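Local structure of proteolytically activated form of PPO4 Tyrosinase (Agaricus bisporus var. bisporus H97, 4OUA) at residues A[26-31]-A[147-152]; A[30-35]-A[162-167]; A[37-42]-A[166-171]; A[100-105]-A[125-130]. The protein uses a two-copper centre to hydroxylate monophenols to o-diphenols and oxidise these to reactive o-quinones, the initial step of melanin synthesis. All coordinates share one frame; numbering follows the deposited sequence.

How the contacts relate
Helix 25-39 is common to contacts 1, 2 and 3, which follow one another along it and meet, in the same order, strand 148-152 and the loop after strand 158-162. Contact 4 lies on another flank of this helix and joins helix 86-109 to the loop after helix 116-125; Leu101 packs against both Tyr31 and Ile38. Contacts 1, 2 and 4 are buried, whereas contact 3 is only partly so. The chemistry changes accordingly: one straight bond to a threonine hydroxyl beside apolar packing in contact 1, apolar packing without hydrogen bonds between the segments in contact 2, a direct histidine-to-carbonyl hydrogen bond and a water bridge in contact 3, and mixed packing in contact 4.

Contact 1 (A[26-31]-A[147-152]); sequences KFFTLY and EQVKIT
Val149 is the first residue of the strand to meet the helix, its CB lying 4.0 Å from Phe28 CZ. The isopropyl group comes in at the rim of the ring, close to the ring plane, and not over a face. Phe28 reaches this far because its CG is anti to the backbone N (chi1 -173°), which swings the ring out from the helix toward the strand. At Lys150 the backbone takes over: its carbonyl O lies in the plane of the Phe28 ring at the edge, 3.5 Å from CE2, where it meets ring hydrogens, while the lysine side chain leads off in another direction. Ile151 follows with its branched carbon turned to the helix. Its CG2 methyl is 4.0 Å from Phe28 CD2, the two side chains crossing at about a right angle, and its CB packs against Thr29. Beyond it, the Thr152 N-H points almost straight at Thr29 OG1, with a length of 2.9 Å and an angle of 175° at the hydrogen. The same hydroxyl is hydrogen-bonded to Glu25 O one helical turn back, so it links the helix backbone to the strand backbone and its rotation is fixed from two directions. Thr29 CG2 extends the contact toward Thr152 O. The axes of the two segments come within 7.3 Å of each other and cross at -106°, nearly perpendicular. Strand 148-152 pairs antiparallel with strand 158-162, and the arrangement is that of a two-stranded beta hairpin laid crosswise on a helix, here helix 25-39.

Contact 2 (A[30-35]-A[162-167]); sequences LYIRAL and RNPILR
Ile32 has CG1 beside the backbone N (chi1 -58°), which leaves the CG2 methyl anti to it and against the ring of Pro164, while Leu35, with CG anti to N (chi1 -177°), reaches the same proline from one turn further on. Pro164 is thus held between two residues one helical turn apart: its CD lies 3.6 Å from Ile32 CG2, and its CB 4.1 Å from Leu35 CG. The other branch of Ile32 ends against Ile165, CD1 to CD1 at 3.7 Å, the side chains crossing at about a right angle. Ile165 CG1 in turn touches Leu35 CD2, and its CD1 meets the edge of the Tyr31 ring at CE2, 4.0 Å away. No hydrogen bond joins the two segments. The loop keeps its shape through an Asx turn, in which Ile165 N donates to Asn163 OD1 over 2.9 Å, from above the carbonyl plane. Asn163 ND2 is bound to Glu142 O and Leu146 O, which fixes the amide from its other end. Beyond the proline, Ile32 also packs on Ile151 and Val161 of the hairpin strands, and on the other flank Tyr31 and Leu35 rest on Leu101 and Tyr97 of helix 86-109.

Contact 3 (A[37-42]-A[166-171]); sequences AIQDKD and LRYSFH
Gln39 of helix 25-39 and Tyr168 of the irregular segment 166-171 bring their backbones together, with CA atoms 6.9 Å apart. The aliphatic part of Gln39 runs beside the Tyr168 ring, the two side chains lying alongside with their ends pointing opposite ways. Gln39 CG lies 3.7 Å from Tyr168 CD1, and the amide is turned 73° from the ring plane. Extended beyond CG, the glutamine carries its amide past the ring to two polar partners. A water bridges its OE1, 2.8 Å away, to the backbone N of Ser169, 3.0 Å away, while NE2 bonds to Pro164 O; between them they fix how the amide is rotated. The contact belongs to the packing of helix 25-39 on the long loop that connects strand 158-162 with helix 201-224 in the central domain of tyrosinase, away from the copper and sodium sites. Gln39 also offers its backbone carbonyl. His171 NE2 donates to Gln39 O over 2.6 Å, with an angle of 162° at the hydrogen, and the acceptor lies in the imidazole plane. The histidine reaches it with CG between its own backbone N and carbonyl carbon (chi1 49°), which turns the ring back toward the helix. Lys41 O faces the edge of the same imidazole at CE1. The Tyr168 ring presents its own edge, at CE1, to Gln39 O. Gln43 OE1 receives both Tyr168 OH and His171 N, and on the ring of Tyr168 Phe49 and Phe50 of helix 49-54 pack.

Contact 4 (A[100-105]-A[125-130]); sequences ILQEAA and DLRQPY
Leu126 points its side chain at Ala105, and its CD2 methyl ends 3.5 Å from Ala105 CB. Helix 86-109 belongs to the helical bundle around the two-copper centre of tyrosinases and carries the copper ligand His90; here it receives the chain that leaves helix 116-125. With CG anti to the backbone N (chi1 -178°), the CD2 branch of Leu126 is carried toward Ala105. Phe21 of helix 18-21 packs on the same leucine. One turn back along helix 86-109, Leu101 crosses Gln128 obliquely, its CD2 methyl against the end of the glutamine side chain. The Gln128 backbone is anchored through its N to Glu98 OE2 and its O to Ser283 OG, which ties this loop to helices 86-109 and 277-295, the latter carrying the copper ligand His282. Gln102 and Arg127 lie side by side and point the same way, the amide and guanidinium planes 77° apart. Their nearest atoms, Gln102 NE2 and Arg127 NH1, are 3.7 Å apart and both are donors, so each turns to carbonyls near the end of helix 116-125: Gln102 NE2 to Ala123 O, Arg127 NH1 to Glu124 O. Gln102 OE1 accepts from Thr9 N, and Arg127 NE donates to Asn348 O. Folded back by its bend at chi2 (-68°), Arg127 also gives NH1 to Leu126 O over 2.9 Å, the carbonyl O lying in the guanidinium plane while NH1 sits well above the carbonyl plane.

Contact 1 (A[26-31]-A[147-152])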
# COMPACT_ATOMS: atom_id res chain seq x y z
N LYS A 26 14.23 -12.17 -11.02
CA LYS A 26 12.91 -12.46 -11.56
C LYS A 26 11.84 -11.51 -11.03
O LYS A 26 11.13 -10.87 -11.81
CB LYS A 26 12.51 -13.91 -11.24
CG LYS A 26 12.75 -14.89 -12.38
CD LYS A 26 14.23 -15.04 -12.69
CE LYS A 26 14.44 -15.94 -13.90
NZ LYS A 26 13.79 -17.27 -13.74
N PHE A 27 11.74 -11.42 -9.71
CA PHE A 27 10.73 -10.58 -9.06
C PHE A 27 10.87 -9.11 -9.44
O PHE A 27 9.87 -8.44 -9.72
CB PHE A 27 10.81 -10.73 -7.54
CG PHE A 27 10.17 -11.98 -7.01
CD1 PHE A 27 9.13 -12.59 -7.70
CD2 PHE A 27 10.60 -12.55 -5.82
CE1 PHE A 27 8.54 -13.74 -7.21
CE2 PHE A 27 10.01 -13.70 -5.33
CZ PHE A 27 8.98 -14.30 -6.03
N PHE A 28 12.10 -8.61 -9.44
CA PHE A 28 12.34 -7.20 -9.73
C PHE A 28 12.03 -6.87 -11.18
O PHE A 28 11.42 -5.85 -11.48
CB PHE A 28 13.78 -6.83 -9.39
CG PHE A 28 14.07 -5.36 -9.50
CD1 PHE A 28 13.50 -4.46 -8.61
CD2 PHE A 28 14.91 -4.87 -10.49
CE1 PHE A 28 13.76 -3.11 -8.71
CE2 PHE A 28 15.18 -3.52 -10.59
CZ PHE A 28 14.60 -2.63 -9.70
N THR A 29 12.47 -7.74 -12.09
CA THR A 29 12.20 -7.57 -13.51
C THR A 29 10.70 -7.58 -13.80
O THR A 29 10.20 -6.75 -14.56
CB THR A 29 12.87 -8.67 -14.35
OG1 THR A 29 14.29 -8.50 -14.33
CG2 THR A 29 12.38 -8.61 -15.79
N LEU A 30 9.99 -8.53 -13.20
CA LEU A 30 8.56 -8.67 -13.41
C LEU A 30 7.81 -7.47 -12.85
O LEU A 30 6.80 -7.04 -13.41
CB LEU A 30 8.03 -9.96 -12.77
CG LEU A 30 8.36 -11.26 -13.51
CD1 LEU A 30 7.76 -12.45 -12.78
CD2 LEU A 30 7.88 -11.20 -14.95
N TYR A 31 8.31 -6.92 -11.75
CA TYR A 31 7.68 -5.78 -11.10
C TYR A 31 7.85 -4.51 -11.92
O TYR A 31 6.91 -3.74 -12.08
CB TYR A 31 8.25 -5.59 -9.69
CG TYR A 31 7.46 -4.62 -8.84
CD1 TYR A 31 6.29 -5.02 -8.21
CD2 TYR A 31 7.88 -3.31 -8.67
CE1 TYR A 31 5.56 -4.14 -7.43
CE2 TYR A 31 7.15 -2.42 -7.89
CZ TYR A 31 5.99 -2.85 -7.27
OH TYR A 31 5.27 -1.97 -6.50
N GLU A 147 17.18 6.61 -11.60
CA GLU A 147 16.35 6.93 -12.75
C GLU A 147 16.23 5.73 -13.69
O GLU A 147 15.17 5.49 -14.27
CB GLU A 147 16.91 8.13 -13.51
CG GLU A 147 16.72 9.46 -12.80
CD GLU A 147 15.28 9.93 -12.82
OE1 GLU A 147 14.49 9.39 -13.62
OE2 GLU A 147 14.94 10.85 -12.05
N GLN A 148 17.33 5.00 -13.84
CA GLN A 148 17.34 3.78 -14.64
C GLN A 148 17.65 2.59 -13.74
O GLN A 148 18.42 2.71 -12.78
CB GLN A 148 18.38 3.89 -15.76
CG GLN A 148 18.24 5.13 -16.64
CD GLN A 148 17.18 4.97 -17.72
OE1 GLN A 148 16.93 3.87 -18.20
NE2 GLN A 148 16.57 6.09 -18.11
N VAL A 149 17.05 1.45 -14.03
CA VAL A 149 17.25 0.25 -13.22
C VAL A 149 17.58 -0.97 -14.07
O VAL A 149 17.10 -1.11 -15.19
CB VAL A 149 16.01 -0.07 -12.36
CG1 VAL A 149 15.80 1.01 -11.30
CG2 VAL A 149 14.77 -0.21 -13.24
N LYS A 150 18.42 -1.85 -13.53
CA LYS A 150 18.83 -3.06 -14.23
C LYS A 150 17.80 -4.18 -14.09
O LYS A 150 17.45 -4.58 -12.98
CB LYS A 150 20.18 -3.55 -13.71
CG LYS A 150 21.34 -2.58 -13.94
CD LYS A 150 22.63 -3.16 -13.38
CE LYS A 150 23.80 -2.21 -13.57
NZ LYS A 150 25.05 -2.76 -12.97
N ILE A 151 17.33 -4.70 -15.22
CA ILE A 151 16.46 -5.86 -15.23
C ILE A 151 16.95 -6.87 -16.26
O ILE A 151 17.91 -6.62 -16.98
CB ILE A 151 15.00 -5.48 -15.53
CG1 ILE A 151 14.88 -4.88 -16.93
CG2 ILE A 151 14.47 -4.51 -14.49
CD1 ILE A 151 13.46 -4.53 -17.32
N THR A 152 16.29 -8.02 -16.31
CA THR A 152 16.62 -9.04 -17.29
C THR A 152 15.69 -8.91 -18.50
O THR A 152 14.47 -8.85 -18.35
CB THR A 152 16.51 -10.46 -16.71
OG1 THR A 152 17.51 -10.64 -15.70
CG2 THR A 152 16.70 -11.50 -17.80

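Contact 2 (A[30-35]-A[162-167])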
# COMPACT_ATOMS: atom_id res chain seq x y z
N LEU A 30 9.99 -8.53 -13.20
CA LEU A 30 8.56 -8.67 -13.41
C LEU A 30 7.81 -7.47 -12.85
O LEU A 30 6.80 -7.04 -13.41
CB LEU A 30 8.03 -9.96 -12.77
CG LEU A 30 8.36 -11.26 -13.51
CD1 LEU A 30 7.76 -12.45 -12.78
CD2 LEU A 30 7.88 -11.20 -14.95
N TYR A 31 8.31 -6.92 -11.75
CA TYR A 31 7.68 -5.78 -11.10
C TYR A 31 7.85 -4.51 -11.92
O TYR A 31 6.91 -3.74 -12.08
CB TYR A 31 8.25 -5.59 -9.69
CG TYR A 31 7.46 -4.62 -8.84
CD1 TYR A 31 6.29 -5.02 -8.21
CD2 TYR A 31 7.88 -3.31 -8.67
CE1 TYR A 31 5.56 -4.14 -7.43
CE2 TYR A 31 7.15 -2.42 -7.89
CZ TYR A 31 5.99 -2.85 -7.27
OH TYR A 31 5.27 -1.97 -6.50
N ILE A 32 9.06 -4.31 -12.45
CA ILE A 32 9.35 -3.14 -13.27
C ILE A 32 8.58 -3.18 -14.59
O ILE A 32 8.13 -2.15 -15.09
CB ILE A 32 10.85 -3.02 -13.58
CG1 ILE A 32 11.66 -2.94 -12.28
CG2 ILE A 32 11.13 -1.82 -14.46
CD1 ILE A 32 11.33 -1.73 -11.43
N ARG A 33 8.43 -4.38 -15.15
CA ARG A 33 7.69 -4.55 -16.39
C ARG A 33 6.19 -4.37 -16.17
O ARG A 33 5.53 -3.64 -16.90
CB ARG A 33 7.96 -5.92 -17.00
CG ARG A 33 9.38 -6.11 -17.52
CD ARG A 33 9.70 -5.09 -18.61
NE ARG A 33 10.86 -5.49 -19.40
CZ ARG A 33 11.40 -4.75 -20.37
NH1 ARG A 33 10.89 -3.56 -20.66
NH2 ARG A 33 12.45 -5.20 -21.04
N ALA A 34 5.66 -5.04 -15.15
CA ALA A 34 4.22 -5.03 -14.88
C ALA A 34 3.75 -3.66 -14.41
O ALA A 34 2.66 -3.21 -14.76
CB ALA A 34 3.86 -6.09 -13.86
N LEU A 35 4.59 -2.99 -13.63
CA LEU A 35 4.26 -1.66 -13.12
C LEU A 35 4.22 -0.64 -14.25
O LEU A 35 3.35 0.23 -14.29
CB LEU A 35 5.25 -1.23 -12.04
CG LEU A 35 4.99 0.11 -11.37
CD1 LEU A 35 3.59 0.15 -10.79
CD2 LEU A 35 6.03 0.37 -10.30
N ARG A 162 13.89 2.69 -17.82
CA ARG A 162 13.52 3.77 -16.90
C ARG A 162 12.71 3.22 -15.73
O ARG A 162 11.92 2.29 -15.88
CB ARG A 162 12.74 4.86 -17.64
CG ARG A 162 11.41 4.44 -18.23
CD ARG A 162 10.81 5.57 -19.05
NE ARG A 162 9.45 5.30 -19.49
CZ ARG A 162 9.12 4.46 -20.47
NH1 ARG A 162 10.07 3.79 -21.10
NH2 ARG A 162 7.85 4.28 -20.80
N ASN A 163 12.92 3.82 -14.56
CA ASN A 163 12.31 3.35 -13.32
C ASN A 163 10.88 3.86 -13.14
O ASN A 163 10.67 5.06 -12.96
CB ASN A 163 13.17 3.76 -12.13
CG ASN A 163 12.82 3.00 -10.87
OD1 ASN A 163 11.78 2.33 -10.80
ND2 ASN A 163 13.68 3.09 -9.86
N PRO A 164 9.90 2.95 -13.19
CA PRO A 164 8.49 3.30 -13.01
C PRO A 164 8.12 3.47 -11.54
O PRO A 164 7.01 3.90 -11.22
CB PRO A 164 7.75 2.12 -13.63
CG PRO A 164 8.67 0.97 -13.40
CD PRO A 164 10.07 1.52 -13.50
N ILE A 165 9.05 3.14 -10.65
CA ILE A 165 8.80 3.20 -9.21
C ILE A 165 8.93 4.62 -8.67
O ILE A 165 8.29 4.98 -7.68
CB ILE A 165 9.77 2.28 -8.44
CG1 ILE A 165 9.60 0.83 -8.90
CG2 ILE A 165 9.53 2.39 -6.94
CD1 ILE A 165 10.47 -0.15 -8.15
N LEU A 166 9.74 5.44 -9.33
CA LEU A 166 9.97 6.81 -8.89
C LEU A 166 8.71 7.67 -8.96
O LEU A 166 8.39 8.39 -8.02
CB LEU A 166 11.09 7.46 -9.71
CG LEU A 166 12.50 6.91 -9.51
CD1 LEU A 166 13.52 7.79 -10.23
CD2 LEU A 166 12.84 6.79 -8.04
N ARG A 167 8.00 7.60 -10.08
CA ARG A 167 6.87 8.48 -10.31
C ARG A 167 5.90 7.92 -11.34
O ARG A 167 6.28 7.11 -12.19
CB ARG A 167 7.37 9.85 -10.77
CG ARG A 167 8.10 9.81 -12.10
CD ARG A 167 8.78 11.13 -12.43
NE ARG A 167 9.82 11.46 -11.46
CZ ARG A 167 11.09 11.06 -11.56
NH1 ARG A 167 11.47 10.30 -12.57
NH2 ARG A 167 11.97 11.42 -10.63

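Contact 3 (A[37-42]-A[166-171])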
# COMPACT_ATOMS: atom_id res chain seq x y z
N ALA A 37 3.61 -1.48 -17.26
CA ALA A 37 2.51 -1.95 -18.10
C ALA A 37 1.18 -1.35 -17.67
O ALA A 37 0.38 -0.92 -18.51
CB ALA A 37 2.44 -3.46 -18.08
N ILE A 38 0.93 -1.32 -16.37
CA ILE A 38 -0.34 -0.81 -15.85
C ILE A 38 -0.34 0.72 -15.79
O ILE A 38 -1.40 1.34 -15.76
CB ILE A 38 -0.64 -1.37 -14.45
CG1 ILE A 38 0.43 -0.94 -13.44
CG2 ILE A 38 -0.74 -2.89 -14.49
CD1 ILE A 38 0.17 -1.42 -12.03
N GLN A 39 0.85 1.31 -15.78
CA GLN A 39 0.96 2.77 -15.82
C GLN A 39 0.71 3.28 -17.24
O GLN A 39 0.26 4.41 -17.43
CB GLN A 39 2.34 3.22 -15.35
CG GLN A 39 2.57 3.08 -13.85
CD GLN A 39 3.91 3.66 -13.42
OE1 GLN A 39 4.72 4.08 -14.25
NE2 GLN A 39 4.15 3.68 -12.11
N ASP A 40 0.99 2.43 -18.22
CA ASP A 40 0.83 2.81 -19.62
C ASP A 40 -0.55 2.46 -20.16
O ASP A 40 -0.89 2.81 -21.29
CB ASP A 40 1.91 2.15 -20.48
CG ASP A 40 3.31 2.65 -20.15
OD1 ASP A 40 3.44 3.82 -19.73
OD2 ASP A 40 4.27 1.87 -20.29
N LYS A 41 -1.35 1.77 -19.34
CA LYS A 41 -2.72 1.44 -19.72
C LYS A 41 -3.59 2.69 -19.79
O LYS A 41 -3.29 3.70 -19.15
CB LYS A 41 -3.33 0.43 -18.74
CG LYS A 41 -2.82 -0.99 -18.89
CD LYS A 41 -3.52 -1.92 -17.91
CE LYS A 41 -3.02 -3.35 -18.03
NZ LYS A 41 -3.60 -4.23 -16.97
N ASP A 42 -4.67 2.62 -20.56
CA ASP A 42 -5.62 3.71 -20.66
C ASP A 42 -6.24 4.00 -19.30
O ASP A 42 -6.65 3.09 -18.59
CB ASP A 42 -6.71 3.37 -21.69
CG ASP A 42 -7.80 4.42 -21.75
OD1 ASP A 42 -7.50 5.61 -21.55
OD2 ASP A 42 -8.97 4.04 -21.99
N LEU A 166 9.74 5.44 -9.33
CA LEU A 166 9.97 6.81 -8.89
C LEU A 166 8.71 7.67 -8.96
O LEU A 166 8.39 8.39 -8.02
CB LEU A 166 11.09 7.46 -9.71
CG LEU A 166 12.50 6.91 -9.51
CD1 LEU A 166 13.52 7.79 -10.23
CD2 LEU A 166 12.84 6.79 -8.04
N ARG A 167 8.00 7.60 -10.08
CA ARG A 167 6.87 8.48 -10.31
C ARG A 167 5.90 7.92 -11.34
O ARG A 167 6.28 7.11 -12.19
CB ARG A 167 7.37 9.85 -10.77
CG ARG A 167 8.10 9.81 -12.10
CD ARG A 167 8.78 11.13 -12.43
NE ARG A 167 9.82 11.46 -11.46
CZ ARG A 167 11.09 11.06 -11.56
NH1 ARG A 167 11.47 10.30 -12.57
NH2 ARG A 167 11.97 11.42 -10.63
N TYR A 168 4.65 8.35 -11.26
CA TYR A 168 3.67 8.03 -12.30
C TYR A 168 3.45 9.24 -13.20
O TYR A 168 3.35 10.37 -12.72
CB TYR A 168 2.34 7.59 -11.69
CG TYR A 168 1.22 7.50 -12.70
CD1 TYR A 168 1.21 6.51 -13.67
CD2 TYR A 168 0.17 8.41 -12.68
CE1 TYR A 168 0.19 6.43 -14.60
CE2 TYR A 168 -0.86 8.34 -13.61
CZ TYR A 168 -0.84 7.34 -14.57
OH TYR A 168 -1.86 7.26 -15.49
N SER A 169 3.37 9.00 -14.50
CA SER A 169 3.12 10.06 -15.46
C SER A 169 1.65 10.06 -15.88
O SER A 169 1.18 9.10 -16.49
CB SER A 169 4.02 9.92 -16.69
OG SER A 169 5.39 9.97 -16.33
N PHE A 170 0.93 11.13 -15.54
CA PHE A 170 -0.47 11.24 -15.91
C PHE A 170 -0.62 11.40 -17.42
O PHE A 170 0.16 12.11 -18.07
CB PHE A 170 -1.12 12.43 -15.20
CG PHE A 170 -1.27 12.23 -13.71
CD1 PHE A 170 -0.27 12.63 -12.84
CD2 PHE A 170 -2.41 11.66 -13.19
CE1 PHE A 170 -0.40 12.46 -11.48
CE2 PHE A 170 -2.55 11.48 -11.82
CZ PHE A 170 -1.55 11.88 -10.97
N HIS A 171 -1.62 10.73 -17.98
CA HIS A 171 -1.90 10.80 -19.41
C HIS A 171 -3.38 10.58 -19.69
O HIS A 171 -3.81 9.46 -19.96
CB HIS A 171 -1.05 9.79 -20.18
CG HIS A 171 -1.08 8.41 -19.60
ND1 HIS A 171 -2.09 7.51 -19.88
CD2 HIS A 171 -0.23 7.77 -18.76
CE1 HIS A 171 -1.85 6.38 -19.23
NE2 HIS A 171 -0.73 6.51 -18.55
O HOH W 1 4.16 6.37 -15.78

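Contact 4 (A[100-105]-A[125-130])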
# COMPACT_ATOMS: atom_id res chain seq x y z
N ILE A 100 -4.21 -7.19 -9.58
CA ILE A 100 -4.09 -6.61 -10.91
C ILE A 100 -2.64 -6.54 -11.36
O ILE A 100 -2.34 -6.77 -12.54
CB ILE A 100 -4.70 -5.19 -10.96
CG1 ILE A 100 -6.21 -5.25 -10.72
CG2 ILE A 100 -4.39 -4.53 -12.29
CD1 ILE A 100 -6.94 -6.12 -11.72
N LEU A 101 -1.75 -6.24 -10.43
CA LEU A 101 -0.33 -6.11 -10.74
C LEU A 101 0.28 -7.45 -11.15
O LEU A 101 1.18 -7.50 -11.99
CB LEU A 101 0.43 -5.52 -9.55
CG LEU A 101 1.88 -5.13 -9.83
CD1 LEU A 101 1.95 -4.13 -10.98
CD2 LEU A 101 2.52 -4.55 -8.58
N GLN A 102 -0.20 -8.53 -10.54
CA GLN A 102 0.26 -9.86 -10.90
C GLN A 102 -0.24 -10.25 -12.28
O GLN A 102 0.50 -10.83 -13.08
CB GLN A 102 -0.20 -10.90 -9.87
CG GLN A 102 0.34 -12.30 -10.15
CD GLN A 102 -0.43 -13.39 -9.43
OE1 GLN A 102 -1.65 -13.33 -9.31
NE2 GLN A 102 0.29 -14.39 -8.94
N GLU A 103 -1.50 -9.93 -12.55
CA GLU A 103 -2.13 -10.26 -13.83
C GLU A 103 -1.33 -9.70 -14.99
O GLU A 103 -1.18 -10.35 -16.02
CB GLU A 103 -3.57 -9.73 -13.86
CG GLU A 103 -4.40 -10.27 -15.02
CD GLU A 103 -5.86 -9.86 -14.91
OE1 GLU A 103 -6.73 -10.71 -15.20
OE2 GLU A 103 -6.14 -8.70 -14.55
N ALA A 104 -0.80 -8.49 -14.81
CA ALA A 104 0.06 -7.88 -15.81
C ALA A 104 1.39 -8.62 -15.89
O ALA A 104 1.98 -8.76 -16.96
CB ALA A 104 0.28 -6.41 -15.50
N ALA A 105 1.84 -9.11 -14.74
CA ALA A 105 3.12 -9.81 -14.65
C ALA A 105 3.06 -11.17 -15.32
O ALA A 105 4.08 -11.72 -15.74
CB ALA A 105 3.55 -9.96 -13.20
N ASP A 125 4.42 -16.36 -7.95
CA ASP A 125 4.87 -16.10 -6.59
C ASP A 125 4.96 -14.60 -6.30
O ASP A 125 5.17 -14.19 -5.16
CB ASP A 125 6.24 -16.74 -6.34
CG ASP A 125 6.23 -18.24 -6.52
OD1 ASP A 125 5.13 -18.84 -6.44
OD2 ASP A 125 7.31 -18.82 -6.75
N LEU A 126 4.79 -13.79 -7.34
CA LEU A 126 4.95 -12.34 -7.21
C LEU A 126 3.92 -11.74 -6.26
O LEU A 126 2.72 -11.96 -6.40
CB LEU A 126 4.85 -11.67 -8.58
CG LEU A 126 5.05 -10.15 -8.56
CD1 LEU A 126 6.39 -9.80 -7.95
CD2 LEU A 126 4.92 -9.57 -9.95
N ARG A 127 4.41 -10.97 -5.30
CA ARG A 127 3.56 -10.28 -4.33
C ARG A 127 4.09 -8.87 -4.10
O ARG A 127 5.25 -8.58 -4.39
CB ARG A 127 3.51 -11.05 -3.01
CG ARG A 127 2.95 -12.46 -3.12
CD ARG A 127 1.47 -12.46 -3.46
NE ARG A 127 0.90 -13.80 -3.36
CZ ARG A 127 0.95 -14.70 -4.33
NH1 ARG A 127 1.55 -14.42 -5.48
NH2 ARG A 127 0.39 -15.89 -4.17
N GLN A 128 3.25 -7.99 -3.56
CA GLN A 128 3.65 -6.61 -3.31
C GLN A 128 4.64 -6.52 -2.15
O GLN A 128 4.29 -6.79 -1.00
CB GLN A 128 2.42 -5.74 -3.02
CG GLN A 128 2.76 -4.30 -2.68
CD GLN A 128 3.52 -3.59 -3.79
OE1 GLN A 128 4.55 -2.96 -3.54
NE2 GLN A 128 3.02 -3.69 -5.01
N PRO A 129 5.88 -6.12 -2.45
CA PRO A 129 6.93 -5.94 -1.44
C PRO A 129 6.58 -4.82 -0.46
O PRO A 129 5.81 -3.92 -0.81
CB PRO A 129 8.17 -5.58 -2.26
CG PRO A 129 7.62 -4.98 -3.51
CD PRO A 129 6.36 -5.74 -3.80
N TYR A 130 7.14 -4.86 0.74
CA TYR A 130 6.84 -3.85 1.75
C TYR A 130 8.07 -3.03 2.10
O TYR A 130 9.20 -3.51 2.04
CB TYR A 130 6.26 -4.50 3.01
CG TYR A 130 7.21 -5.44 3.73
CD1 TYR A 130 8.15 -4.95 4.63
CD2 TYR A 130 7.15 -6.81 3.52
CE1 TYR A 130 9.01 -5.80 5.29
CE2 TYR A 130 8.00 -7.67 4.18
CZ TYR A 130 8.93 -7.16 5.06
OH TYR A 130 9.79 -8.01 5.72